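Local coordinates for Rho GTPase-activating protein 27 (PDB 3PP2) that probably switches Rho-type GTPases such as CDC42 and RAC1 to their inactive GDP-bound state and may act in clathrin-mediated endocytosis, seen here through its pleckstrin homology domain, at residues H15-A20 / K29-S34; V42-K47 / E67-L72; L77-K82 / N89-R94; A20-R25 / D97-L102. One frame throughout, in Å; residues are numbered along the deposited sequence. Where two conformers were deposited one is given.

Interaction 1: residues H15-A20 / K29-S34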
loop_
_atom_site.group_PDB
_atom_site.type_symbol
_atom_site.label_atom_id
_atom_site.label_comp_id
_atom_site.label_asym_id
_atom_site.label_seq_id
_atom_site.Cartn_x
_atom_site.Cartn_y
_atom_site.Cartn_z
ATOM N N HIS A 15 -5.685 -0.381 13.824
ATOM C CA HIS A 15 -6.541 -1.241 14.616
ATOM C C HIS A 15 -5.665 -2.112 15.509
ATOM O O HIS A 15 -4.602 -2.603 15.106
ATOM C CB HIS A 15 -7.424 -2.068 13.735
ATOM C CG HIS A 15 -8.371 -1.253 12.951
ATOM N ND1 HIS A 15 -9.689 -1.123 13.289
ATOM C CD2 HIS A 15 -8.194 -0.560 11.803
ATOM C CE1 HIS A 15 -10.287 -0.356 12.393
ATOM N NE2 HIS A 15 -9.394 0.020 11.491
ATOM N N ARG A 16 -6.093 -2.303 16.738
ATOM C CA ARG A 16 -5.343 -3.160 17.665
ATOM C C ARG A 16 -6.230 -3.758 18.716
ATOM O O ARG A 16 -7.253 -3.154 19.102
ATOM C CB ARG A 16 -4.190 -2.375 18.308
ATOM C CG ARG A 16 -4.543 -1.464 19.458
ATOM C CD ARG A 16 -5.401 -0.331 19.027
ATOM N NE ARG A 16 -5.639 0.669 20.060
ATOM C CZ ARG A 16 -6.456 0.501 21.070
ATOM N NH1 ARG A 16 -6.640 1.506 21.949
ATOM N NH2 ARG A 16 -7.117 -0.649 21.200
ATOM N N THR A 17 -5.809 -4.914 19.222
ATOM C CA THR A 17 -6.410 -5.504 20.400
ATOM C C THR A 17 -5.309 -6.152 21.230
ATOM O O THR A 17 -4.373 -6.741 20.681
ATOM C CB THR A 17 -7.462 -6.590 20.028
ATOM O OG1 THR A 17 -8.022 -7.133 21.225
ATOM C CG2 THR A 17 -6.936 -7.742 19.140
ATOM N N LYS A 18 -5.471 -6.108 22.534
ATOM C CA LYS A 18 -4.668 -6.911 23.424
ATOM C C LYS A 18 -5.219 -8.326 23.353
ATOM O O LYS A 18 -6.438 -8.535 23.150
ATOM C CB LYS A 18 -4.739 -6.365 24.851
ATOM C CG LYS A 18 -3.750 -6.963 25.811
ATOM C CD LYS A 18 -3.719 -6.163 27.138
ATOM C CE LYS A 18 -2.675 -6.721 28.089
ATOM N NZ LYS A 18 -2.764 -5.946 29.378
ATOM N N THR A 19 -4.308 -9.301 23.383
ATOM C CA THR A 19 -4.687 -10.722 23.352
ATOM C C THR A 19 -4.125 -11.532 24.531
ATOM O O THR A 19 -4.628 -12.606 24.813
ATOM C CB THR A 19 -4.236 -11.382 22.048
ATOM O OG1 THR A 19 -2.845 -11.095 21.849
ATOM C CG2 THR A 19 -5.060 -10.852 20.878
ATOM N N ALA A 20 -3.125 -11.023 25.235
ATOM C CA ALA A 20 -2.631 -11.687 26.460
ATOM C C ALA A 20 -2.102 -10.655 27.428
ATOM O O ALA A 20 -1.516 -9.630 26.998
ATOM C CB ALA A 20 -1.563 -12.693 26.140
ATOM N N LYS A 29 -11.413 -11.077 21.583
ATOM C CA LYS A 29 -10.766 -9.893 21.051
ATOM C C LYS A 29 -11.528 -8.634 21.409
ATOM O O LYS A 29 -12.765 -8.658 21.622
ATOM C CB LYS A 29 -10.519 -10.045 19.545
ATOM C CG LYS A 29 -9.335 -11.036 19.291
ATOM C CD LYS A 29 -9.088 -11.347 17.900
ATOM C CE LYS A 29 -8.152 -12.530 17.778
ATOM N NZ LYS A 29 -8.787 -13.825 18.189
ATOM N N HIS A 30 -10.766 -7.563 21.571
ATOM C CA HIS A 30 -11.269 -6.250 21.917
ATOM C C HIS A 30 -10.685 -5.198 20.973
ATOM O O HIS A 30 -9.898 -4.351 21.371
ATOM C CB HIS A 30 -10.912 -5.933 23.376
ATOM C CG HIS A 30 -11.674 -6.744 24.355
ATOM N ND1 HIS A 30 -11.295 -8.014 24.736
ATOM C CD2 HIS A 30 -12.807 -6.465 25.038
ATOM C CE1 HIS A 30 -12.160 -8.481 25.620
ATOM N NE2 HIS A 30 -13.088 -7.561 25.818
ATOM N N TRP A 31 -11.030 -5.304 19.695
ATOM C CA TRP A 31 -10.497 -4.387 18.692
ATOM C C TRP A 31 -11.025 -2.971 18.795
ATOM O O TRP A 31 -12.244 -2.749 18.987
ATOM C CB TRP A 31 -10.815 -4.873 17.275
ATOM C CG TRP A 31 -10.177 -6.130 16.811
ATOM C CD1 TRP A 31 -10.771 -7.365 16.708
ATOM C CD2 TRP A 31 -8.869 -6.271 16.233
ATOM N NE1 TRP A 31 -9.901 -8.268 16.148
ATOM C CE2 TRP A 31 -8.725 -7.628 15.850
ATOM C CE3 TRP A 31 -7.787 -5.400 16.055
ATOM C CZ2 TRP A 31 -7.537 -8.126 15.275
ATOM C CZ3 TRP A 31 -6.635 -5.880 15.488
ATOM C CH2 TRP A 31 -6.514 -7.233 15.095
ATOM N N SER A 32 -10.133 -2.021 18.587
ATOM C CA SER A 32 -10.448 -0.617 18.373
ATOM C C SER A 32 -9.429 -0.014 17.423
ATOM O O SER A 32 -8.296 -0.513 17.350
ATOM C CB SER A 32 -10.330 0.167 19.684
ATOM O OG SER A 32 -11.259 -0.257 20.614
ATOM N N ALA A 33 -9.798 1.068 16.752
ATOM C CA ALA A 33 -8.837 1.881 16.029
ATOM C C ALA A 33 -8.373 3.028 16.895
ATOM O O ALA A 33 -9.187 3.699 17.531
ATOM C CB ALA A 33 -9.442 2.434 14.728
ATOM N N SER A 34 -7.091 3.258 16.953
ATOM C CA SER A 34 -6.528 4.376 17.688
ATOM C C SER A 34 -5.341 4.975 17.042
ATOM O O SER A 34 -4.630 4.301 16.279
ATOM C CB SER A 34 -6.132 3.957 19.109
ATOM O OG SER A 34 -4.949 3.195 19.148
HETATM O O HOH W 1 -9.498 -1.554 22.340
HETATM O O HOH W 2 -7.739 -4.645 23.474
#
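Thr17 and Trp31 meet in the first hairpin of the pleckstrin homology fold, where strand 10-21 passes the segment leading into strand 32-39. The methyl CG2 of Thr17 stands over the centre of the Trp31 six-membered ring, 3.7 Å from its centroid and 9° off the normal, a CH-pi contact. With OG1 anti to the backbone N (chi1 -180°), the hydroxyl is carried to the backbone instead: His30 N donates to Thr17 OG1 at 2.8 Å. The hydroxyl in turn donates to Lys18 O. A second CH-pi contact sets Ala33 CB over one face of the His15 imidazole, near its rim.

Arg16 works on the other side of the sheet. Its chain bends at chi2 (-66°), bringing the guanidinium back across the neighbouring strand, where NE donates to Ser34 OG at 2.8 Å and one face lies against Ser32 CB. A water takes a hydrogen bond from Arg16 NH2 and gives one to His30 O, and it is also bonded to Ser32 OG. Behind these groups, Arg16 and Ser32 form an antiparallel hydrogen-bonded pair, with Arg16 N to Ser32 O at 2.9 Å.

Further out, Arg16 NH1 reaches Glu67 in a salt bridge and the carbonyl of Phe46. A buried guanidinium held through NE, NH1 and NH2 has its rotation fixed, and the nearby Glu67 carboxylate would be expected to favour its positive charge.

Interaction 2: residues V42-K47 / E67-L72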
loop_
_atom_site.group_PDB
_atom_site.type_symbol
_atom_site.label_atom_id
_atom_site.label_comp_id
_atom_site.label_asym_id
_atom_site.label_seq_id
_atom_site.Cartn_x
_atom_site.Cartn_y
_atom_site.Cartn_z
ATOM N N VAL A 42 9.553 2.660 21.809
ATOM C CA VAL A 42 8.306 2.457 22.562
ATOM C C VAL A 42 7.104 2.699 21.632
ATOM O O VAL A 42 7.056 3.691 20.932
ATOM C CB VAL A 42 8.227 3.409 23.727
ATOM C CG1 VAL A 42 6.927 3.227 24.485
ATOM C CG2 VAL A 42 9.458 3.191 24.655
ATOM N N LEU A 43 6.158 1.775 21.656
ATOM C CA LEU A 43 4.947 1.820 20.831
ATOM C C LEU A 43 3.771 2.089 21.731
ATOM O O LEU A 43 3.469 1.291 22.626
ATOM C CB LEU A 43 4.749 0.502 20.082
ATOM C CG LEU A 43 3.587 0.405 19.084
ATOM C CD1 LEU A 43 3.796 1.335 17.924
ATOM C CD2 LEU A 43 3.373 -1.084 18.671
ATOM N N THR A 44 3.119 3.229 21.500
ATOM C CA THR A 44 2.020 3.669 22.317
ATOM C C THR A 44 0.714 3.655 21.497
ATOM O O THR A 44 0.646 4.293 20.458
ATOM C CB THR A 44 2.256 5.067 22.881
ATOM O OG1 THR A 44 3.471 5.084 23.644
ATOM C CG2 THR A 44 1.065 5.503 23.751
ATOM N N PHE A 45 -0.278 2.924 21.984
ATOM C CA PHE A 45 -1.619 2.950 21.457
ATOM C C PHE A 45 -2.455 3.842 22.341
ATOM O O PHE A 45 -2.569 3.587 23.551
ATOM C CB PHE A 45 -2.212 1.550 21.470
ATOM C CG PHE A 45 -1.544 0.590 20.545
ATOM C CD1 PHE A 45 -1.691 0.708 19.178
ATOM C CD2 PHE A 45 -0.758 -0.438 21.041
ATOM C CE1 PHE A 45 -1.085 -0.185 18.348
ATOM C CE2 PHE A 45 -0.132 -1.327 20.203
ATOM C CZ PHE A 45 -0.323 -1.196 18.853
ATOM N N PHE A 46 -3.025 4.891 21.768
ATOM C CA PHE A 46 -3.888 5.816 22.518
ATOM C C PHE A 46 -5.273 5.248 22.675
ATOM O O PHE A 46 -5.622 4.187 22.170
ATOM C CB PHE A 46 -3.829 7.191 21.812
ATOM C CG PHE A 46 -2.516 7.886 22.015
ATOM C CD1 PHE A 46 -1.413 7.622 21.210
ATOM C CD2 PHE A 46 -2.345 8.744 23.067
ATOM C CE1 PHE A 46 -0.227 8.227 21.445
ATOM C CE2 PHE A 46 -1.126 9.329 23.310
ATOM C CZ PHE A 46 -0.082 9.078 22.510
ATOM N N LYS A 47 -6.074 5.946 23.469
ATOM C CA LYS A 47 -7.450 5.616 23.651
ATOM C C LYS A 47 -8.150 5.509 22.288
ATOM O O LYS A 47 -7.717 6.146 21.319
ATOM C CB LYS A 47 -8.095 6.718 24.518
ATOM C CG LYS A 47 -9.497 6.407 25.031
ATOM C CD LYS A 47 -10.031 7.574 25.872
ATOM C CE LYS A 47 -11.294 7.196 26.684
ATOM N NZ LYS A 47 -11.777 8.287 27.592
ATOM N N GLU A 67 -3.534 4.174 26.101
ATOM C CA GLU A 67 -4.214 2.980 26.577
ATOM C C GLU A 67 -3.262 1.823 26.834
ATOM O O GLU A 67 -3.349 1.194 27.901
ATOM C CB GLU A 67 -5.318 2.529 25.604
ATOM C CG GLU A 67 -6.111 1.377 26.207
ATOM C CD GLU A 67 -7.460 1.109 25.631
ATOM O OE1 GLU A 67 -7.741 1.560 24.508
ATOM O OE2 GLU A 67 -8.251 0.409 26.331
ATOM N N TYR A 68 -2.389 1.552 25.856
ATOM C CA TYR A 68 -1.411 0.452 25.950
ATOM C C TYR A 68 -0.049 1.000 25.525
ATOM O O TYR A 68 0.065 1.684 24.498
ATOM C CB TYR A 68 -1.766 -0.703 25.017
ATOM C CG TYR A 68 -3.136 -1.280 25.173
ATOM C CD1 TYR A 68 -3.534 -1.866 26.353
ATOM C CD2 TYR A 68 -4.049 -1.258 24.143
ATOM C CE1 TYR A 68 -4.808 -2.399 26.506
ATOM C CE2 TYR A 68 -5.320 -1.817 24.297
ATOM C CZ TYR A 68 -5.685 -2.385 25.488
ATOM O OH TYR A 68 -6.974 -2.907 25.639
ATOM N N THR A 69 0.973 0.733 26.328
ATOM C CA THR A 69 2.337 1.102 25.963
ATOM C C THR A 69 3.131 -0.197 25.871
ATOM O O THR A 69 3.091 -1.052 26.795
ATOM C CB THR A 69 2.908 2.096 26.956
ATOM O OG1 THR A 69 2.044 3.244 27.040
ATOM C CG2 THR A 69 4.347 2.525 26.592
ATOM N N VAL A 70 3.860 -0.350 24.800
ATOM C CA VAL A 70 4.651 -1.525 24.622
ATOM C C VAL A 70 6.105 -1.114 24.431
ATOM O O VAL A 70 6.452 -0.480 23.445
ATOM C CB VAL A 70 4.176 -2.367 23.421
ATOM C CG1 VAL A 70 4.985 -3.646 23.386
ATOM C CG2 VAL A 70 2.621 -2.570 23.474
ATOM N N GLU A 71 6.951 -1.449 25.406
ATOM C CA GLU A 71 8.377 -1.223 25.284
ATOM C C GLU A 71 8.924 -2.309 24.375
ATOM O O GLU A 71 8.641 -3.470 24.552
ATOM C CB GLU A 71 9.043 -1.200 26.681
ATOM C CG GLU A 71 8.501 -0.089 27.560
ATOM C CD GLU A 71 9.011 -0.090 28.979
ATOM O OE1 GLU A 71 9.955 -0.853 29.274
ATOM O OE2 GLU A 71 8.461 0.700 29.816
ATOM N N LEU A 72 9.684 -1.914 23.386
ATOM C CA LEU A 72 10.074 -2.876 22.348
ATOM C C LEU A 72 11.346 -3.670 22.645
ATOM O O LEU A 72 11.606 -4.640 21.988
ATOM C CB LEU A 72 10.199 -2.186 20.994
ATOM C CG LEU A 72 8.885 -1.586 20.456
ATOM C CD1 LEU A 72 9.153 -0.850 19.140
ATOM C CD2 LEU A 72 7.782 -2.631 20.335
HETATM O O HOH W 3 3.362 5.792 26.261
#
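Thr69 faces Val42 and Thr44 on one side of an antiparallel strand pair. From CB the side chain forks: chi1 of -56° sets OG1 anti to the carbonyl carbon and leaves CG2 anti to the backbone N. Thr69 CG2 comes within 3.4 Å of Val42 CG1, tighter than usual for two carbons. OG1 turns to a water that bonds Thr69 OG1 at 3.0 Å and Thr44 OG1 at 2.7 Å. The two threonine side chains run alongside each other, pointing the same way.

The reverse face carries Leu43, Phe45, Tyr68 and Val70. Tyr68 CB meets the Phe45 ring near its plane, 4.1 Å from Phe45 CD2, while Val70 CG2 lies at the same ring's edge. Leu43 continues this apolar side toward Trp114 and Ile118 of helix 108-122.

The backbone sets the register. Leu43 N bonds Val70 O at 2.9 Å with an almost straight N-H...O angle of 179°, and Phe45 N bonds Tyr68 O. Phe45 O accepts two donors in its carbonyl plane, Glu67 N at 2.8 Å and Tyr68 N at 3.1 Å. Two consecutive residues thus face one, a classic beta bulge at the corner where the chain enters this strand of the bent pleckstrin homology sheet.

Interaction 3: residues L77-K82 / N89-R94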
loop_
_atom_site.group_PDB
_atom_site.type_symbol
_atom_site.label_atom_id
_atom_site.label_comp_id
_atom_site.label_asym_id
_atom_site.label_seq_id
_atom_site.Cartn_x
_atom_site.Cartn_y
_atom_site.Cartn_z
ATOM N N LEU A 77 8.106 -9.613 17.184
ATOM C CA LEU A 77 7.137 -9.194 16.155
ATOM C C LEU A 77 7.054 -10.256 15.084
ATOM O O LEU A 77 8.087 -10.735 14.609
ATOM C CB LEU A 77 7.635 -7.898 15.558
ATOM C CG LEU A 77 6.917 -7.337 14.338
ATOM C CD1 LEU A 77 5.535 -6.833 14.744
ATOM C CD2 LEU A 77 7.796 -6.213 13.708
ATOM N N SER A 78 5.847 -10.514 14.630
ATOM C CA SER A 78 5.614 -11.406 13.524
ATOM C C SER A 78 4.368 -11.029 12.751
ATOM O O SER A 78 3.560 -10.251 13.216
ATOM C CB SER A 78 5.463 -12.827 14.010
ATOM O OG SER A 78 4.400 -12.950 14.912
ATOM N N TRP A 79 4.228 -11.563 11.556
ATOM C CA TRP A 79 2.938 -11.630 10.898
ATOM C C TRP A 79 2.155 -12.743 11.593
ATOM O O TRP A 79 2.635 -13.870 11.740
ATOM C CB TRP A 79 3.085 -11.894 9.408
ATOM C CG TRP A 79 3.672 -10.774 8.657
ATOM C CD1 TRP A 79 4.997 -10.429 8.582
ATOM C CD2 TRP A 79 2.964 -9.796 7.850
ATOM N NE1 TRP A 79 5.152 -9.349 7.769
ATOM C CE2 TRP A 79 3.935 -8.929 7.303
ATOM C CE3 TRP A 79 1.626 -9.599 7.510
ATOM C CZ2 TRP A 79 3.597 -7.836 6.475
ATOM C CZ3 TRP A 79 1.287 -8.539 6.661
ATOM C CH2 TRP A 79 2.269 -7.675 6.156
ATOM N N ALA A 80 0.930 -12.441 12.000
ATOM C CA ALA A 80 0.131 -13.426 12.730
ATOM C C ALA A 80 -0.268 -14.584 11.824
ATOM O O ALA A 80 -0.484 -14.387 10.628
ATOM C CB ALA A 80 -1.105 -12.797 13.278
ATOM N N PRO A 81 -0.439 -15.805 12.393
ATOM C CA PRO A 81 -1.087 -16.866 11.608
ATOM C C PRO A 81 -2.448 -16.407 11.077
ATOM O O PRO A 81 -3.155 -15.656 11.755
ATOM C CB PRO A 81 -1.254 -18.000 12.635
ATOM C CG PRO A 81 -0.169 -17.743 13.634
ATOM C CD PRO A 81 -0.041 -16.260 13.733
ATOM N N LYS A 82 -2.836 -16.860 9.885
ATOM C CA LYS A 82 -4.066 -16.358 9.261
ATOM C C LYS A 82 -5.312 -16.723 10.081
ATOM O O LYS A 82 -6.328 -15.995 10.011
ATOM C CB LYS A 82 -4.188 -16.831 7.799
ATOM C CG LYS A 82 -3.201 -16.156 6.841
ATOM C CD LYS A 82 -3.449 -16.614 5.392
ATOM C CE LYS A 82 -2.483 -15.943 4.391
ATOM N NZ LYS A 82 -2.864 -16.220 2.982
ATOM N N ASN A 89 -4.117 -8.780 7.193
ATOM C CA ASN A 89 -2.961 -7.930 7.457
ATOM C C ASN A 89 -2.727 -7.727 8.944
ATOM O O ASN A 89 -2.579 -6.606 9.407
ATOM C CB ASN A 89 -3.083 -6.586 6.738
ATOM C CG ASN A 89 -3.378 -6.735 5.288
ATOM O OD1 ASN A 89 -2.810 -7.605 4.640
ATOM N ND2 ASN A 89 -4.252 -5.878 4.769
ATOM N N VAL A 90 -2.687 -8.828 9.673
ATOM C CA VAL A 90 -2.508 -8.780 11.103
ATOM C C VAL A 90 -1.068 -9.064 11.497
ATOM O O VAL A 90 -0.501 -10.079 11.103
ATOM C CB VAL A 90 -3.473 -9.778 11.848
ATOM C CG1 VAL A 90 -3.277 -9.707 13.327
ATOM C CG2 VAL A 90 -4.940 -9.532 11.454
ATOM N N LEU A 91 -0.511 -8.197 12.337
ATOM C CA LEU A 91 0.756 -8.440 13.031
ATOM C C LEU A 91 0.507 -8.863 14.463
ATOM O O LEU A 91 -0.462 -8.442 15.083
ATOM C CB LEU A 91 1.619 -7.195 13.040
ATOM C CG LEU A 91 1.875 -6.550 11.681
ATOM C CD1 LEU A 91 2.720 -5.226 11.849
ATOM C CD2 LEU A 91 2.484 -7.540 10.656
ATOM N N GLU A 92 1.431 -9.653 15.000
ATOM C CA GLU A 92 1.415 -10.045 16.420
ATOM C C GLU A 92 2.672 -9.473 17.066
ATOM O O GLU A 92 3.774 -9.637 16.562
ATOM C CB GLU A 92 1.406 -11.566 16.528
ATOM C CG GLU A 92 1.274 -12.087 17.939
ATOM C CD GLU A 92 0.911 -13.582 17.976
ATOM O OE1 GLU A 92 1.601 -14.381 17.324
ATOM O OE2 GLU A 92 -0.035 -13.963 18.681
ATOM N N LEU A 93 2.478 -8.813 18.196
ATOM C CA LEU A 93 3.557 -8.215 18.965
ATOM C C LEU A 93 3.499 -8.749 20.394
ATOM O O LEU A 93 2.473 -8.616 21.061
ATOM C CB LEU A 93 3.441 -6.690 18.963
ATOM C CG LEU A 93 4.545 -5.916 19.704
ATOM C CD1 LEU A 93 5.973 -6.158 19.134
ATOM C CD2 LEU A 93 4.199 -4.399 19.690
ATOM N N ARG A 94 4.581 -9.366 20.850
ATOM C CA ARG A 94 4.646 -9.895 22.205
ATOM C C ARG A 94 5.735 -9.183 22.939
ATOM O O ARG A 94 6.853 -9.136 22.490
ATOM C CB ARG A 94 4.939 -11.391 22.199
ATOM C CG ARG A 94 5.112 -11.962 23.592
ATOM C CD ARG A 94 5.527 -13.396 23.570
HETATM O O HOH W 4 5.147 -12.164 17.707
HETATM O O HOH W 5 -0.679 -12.046 9.167
#
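Leu91 pushes a methyl against the indole of Trp79: CD2 lies over the centre of the ring face, 3.9 Å from the six-membered ring's centroid and 19° off its normal. The evidence is that of a CH-pi contact, with Leu91 CD2 to Trp79 CD2 at 3.6 Å. Leu91 has CG anti to its carbonyl carbon (chi1 -53°) and an extended chi2, which carries the methyl across to the ring although the two residues' CB atoms diverge.

Smaller bumps fit alongside. Ala80 CB nestles against Val90, meeting CG1 at 3.8 Å, and Leu77 reaches with CD1 toward Leu91 CB and with CB toward Leu93 CD1, so one leucine lies between two. On the reverse side, Ser78 OG rests 3.7 Å from Glu92 CB. One water hydrogen-bonds the serine hydroxyl and separately donates to the carbonyl of Glu92.

Paired backbones fix the offsets of these shapes. Glu92 N donates to Ser78 O at 2.8 Å, Ser78 N to Glu92 O at 3.0 Å, and Ala80 N to Val90 O at 2.9 Å. Past Trp79, beside this last bond, a water donates to both Ala80 O and Val90 O.

Trp79 also stacks on His115 of helix 108-122, and His115 of a neighbouring subunit meets it edge-to-face. The whole is an antiparallel beta hairpin of the pleckstrin homology fold, its leucine side packed on the C-terminal helix.

Interaction 4: residues A20-R25 / D97-L102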
loop_
_atom_site.group_PDB
_atom_site.type_symbol
_atom_site.label_atom_id
_atom_site.label_comp_id
_atom_site.label_asym_id
_atom_site.label_seq_id
_atom_site.Cartn_x
_atom_site.Cartn_y
_atom_site.Cartn_z
ATOM N N ALA A 20 -3.125 -11.023 25.235
ATOM C CA ALA A 20 -2.631 -11.687 26.460
ATOM C C ALA A 20 -2.102 -10.655 27.428
ATOM O O ALA A 20 -1.516 -9.630 26.998
ATOM C CB ALA A 20 -1.563 -12.693 26.140
ATOM N N ASP A 21 -2.377 -10.884 28.730
ATOM C CA ASP A 21 -1.898 -10.022 29.789
ATOM C C ASP A 21 -0.834 -10.804 30.517
ATOM O O ASP A 21 -1.132 -11.775 31.207
ATOM C CB ASP A 21 -3.050 -9.668 30.734
ATOM C CG ASP A 21 -2.603 -8.836 31.895
ATOM O OD1 ASP A 21 -1.819 -7.885 31.656
ATOM O OD2 ASP A 21 -3.106 -9.080 33.021
ATOM N N LYS A 22 0.417 -10.408 30.349
ATOM C CA LYS A 22 1.527 -11.050 31.075
ATOM C C LYS A 22 1.521 -12.576 30.921
ATOM O O LYS A 22 1.736 -13.328 31.894
ATOM C CB LYS A 22 1.557 -10.630 32.532
ATOM C CG LYS A 22 1.757 -9.132 32.692
ATOM C CD LYS A 22 1.788 -8.726 34.145
ATOM C CE LYS A 22 2.018 -7.258 34.256
ATOM N NZ LYS A 22 3.195 -6.823 33.442
ATOM N N GLY A 23 1.282 -13.024 29.690
ATOM C CA GLY A 23 1.303 -14.420 29.389
ATOM C C GLY A 23 -0.043 -15.132 29.485
ATOM O O GLY A 23 -0.131 -16.317 29.084
ATOM N N LYS A 24 -1.080 -14.434 29.956
ATOM C CA LYS A 24 -2.377 -15.052 30.203
ATOM C C LYS A 24 -3.356 -14.590 29.112
ATOM O O LYS A 24 -3.640 -13.396 28.976
ATOM C CB LYS A 24 -2.899 -14.665 31.596
ATOM C CG LYS A 24 -1.936 -14.920 32.759
ATOM C CD LYS A 24 -1.271 -16.230 32.802
ATOM C CE LYS A 24 -0.763 -16.499 34.290
ATOM N NZ LYS A 24 0.609 -15.924 34.605
ATOM N N ARG A 25 -3.865 -15.525 28.324
ATOM C CA ARG A 25 -4.671 -15.194 27.150
ATOM C C ARG A 25 -6.012 -14.576 27.585
ATOM O O ARG A 25 -6.616 -15.016 28.591
ATOM C CB ARG A 25 -4.941 -16.451 26.337
ATOM C CG ARG A 25 -3.666 -17.093 25.740
ATOM C CD ARG A 25 -3.880 -17.650 24.354
ATOM N NE ARG A 25 -3.964 -16.521 23.447
ATOM C CZ ARG A 25 -2.915 -15.809 23.009
ATOM N NH1 ARG A 25 -3.126 -14.785 22.198
ATOM N NH2 ARG A 25 -1.661 -16.110 23.379
ATOM N N ASP A 97 7.377 -9.016 28.880
ATOM C CA ASP A 97 6.585 -9.505 30.032
ATOM C C ASP A 97 5.501 -10.523 29.676
ATOM O O ASP A 97 4.751 -10.965 30.568
ATOM C CB ASP A 97 6.004 -8.344 30.841
ATOM C CG ASP A 97 4.903 -7.599 30.132
ATOM O OD1 ASP A 97 4.474 -8.022 29.044
ATOM O OD2 ASP A 97 4.422 -6.565 30.696
ATOM N N GLY A 98 5.373 -10.850 28.384
ATOM C CA GLY A 98 4.440 -11.850 27.934
ATOM C C GLY A 98 3.089 -11.312 27.496
ATOM O O GLY A 98 2.226 -12.066 27.067
ATOM N N SER A 99 2.870 -10.022 27.609
ATOM C CA SER A 99 1.657 -9.437 27.041
ATOM C C SER A 99 1.750 -9.494 25.517
ATOM O O SER A 99 2.841 -9.502 24.933
ATOM C CB SER A 99 1.461 -8.025 27.515
ATOM O OG SER A 99 1.161 -7.990 28.910
ATOM N N GLU A 100 0.604 -9.617 24.894
ATOM C CA GLU A 100 0.535 -9.810 23.457
ATOM C C GLU A 100 -0.568 -8.914 22.891
ATOM O O GLU A 100 -1.599 -8.695 23.539
ATOM C CB GLU A 100 0.247 -11.299 23.109
ATOM C CG GLU A 100 1.354 -12.301 23.568
ATOM C CD GLU A 100 1.054 -13.758 23.242
ATOM O OE1 GLU A 100 -0.026 -14.045 22.679
ATOM O OE2 GLU A 100 1.916 -14.622 23.551
ATOM N N TYR A 101 -0.335 -8.440 21.674
ATOM C CA TYR A 101 -1.239 -7.539 20.949
ATOM C C TYR A 101 -1.276 -7.954 19.493
ATOM O O TYR A 101 -0.274 -8.450 18.963
ATOM C CB TYR A 101 -0.744 -6.079 21.008
ATOM C CG TYR A 101 -0.581 -5.585 22.419
ATOM C CD1 TYR A 101 -1.569 -4.858 23.060
ATOM C CD2 TYR A 101 0.597 -5.868 23.109
ATOM C CE1 TYR A 101 -1.401 -4.451 24.364
ATOM C CE2 TYR A 101 0.791 -5.487 24.397
ATOM C CZ TYR A 101 -0.218 -4.750 25.049
ATOM O OH TYR A 101 -0.035 -4.361 26.367
ATOM N N LEU A 102 -2.434 -7.776 18.871
ATOM C CA LEU A 102 -2.555 -7.813 17.428
ATOM C C LEU A 102 -2.734 -6.404 16.901
ATOM O O LEU A 102 -3.423 -5.598 17.528
ATOM C CB LEU A 102 -3.712 -8.701 16.988
ATOM C CG LEU A 102 -3.691 -10.134 17.484
ATOM C CD1 LEU A 102 -4.966 -10.896 17.129
ATOM C CD2 LEU A 102 -2.473 -10.882 17.070
#
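Arg25 with Glu100 and Lys22 with Asp97 form two salt bridges where residues 20-25 meet residues 97-100. Arg25 bends at chi2 and chi3, turning its guanidinium back to Glu100; NH2 gives Glu100 OE1 a bond of 2.7 Å in the guanidinium plane but from above the carboxylate plane, and NH1 adds a weak one. The two flat groups are inclined by 48°. Lys22 NZ reaches Asp97 OD2 at 3.0 Å, a weak bond.

Among uncharged donors and acceptors, Lys22 N donates to Ser99 OG at 2.9 Å, nearly straight at 165°. Ala20 and Glu100 pair through Glu100 N to Ala20 O (3.0 Å) and a longer Ala20 N to Glu100 O (3.3 Å). An NH-to-carboxylate bond, Ser99 N to Asp97 OD1 at 2.9 Å, makes an Asx turn that positions the serine; Asp97 OD1 also bonds Ser95 OG.

Nonpolar contact is slight: Ala20 CB abuts Glu100 CB at 3.8 Å.

Asp21-Lys24 is a type I' turn in the loop between strands 10-21 and 32-39, beside the loop before strand 100-104. Gly23 O and Arg25 N bond a citrate, probably from the crystallisation liquor, in the loop that binds phosphoinositide headgroups in many pleckstrin homology domains, though no lipid binding is established here.

All four contacts belong to one antiparallel sheet of the pleckstrin homology domain, their centres 12 to 16 Å apart. Interactions 1, 2 and 3 follow in series along the chain. Interaction 4 crosses interaction 1, sharing Ala20, and encloses interactions 2 and 3 in its long loop. Strand 10-21 serves interactions 1 and 4, whose backbones join through Thr17 and Leu102 and through Thr19 and Glu100. Leu93 bonds Tyr101 between interactions 3 and 4. Interactions 2 and 3, on opposite sides of the chain's centre, meet through Leu43, Val70, Leu72 and Leu93. The Arg16-Glu67 salt bridge joins interactions 1 and 2, and Tyr101 packs on Tyr68 and Val70 between 2 and 4, tying the two ends of the curled sheet together.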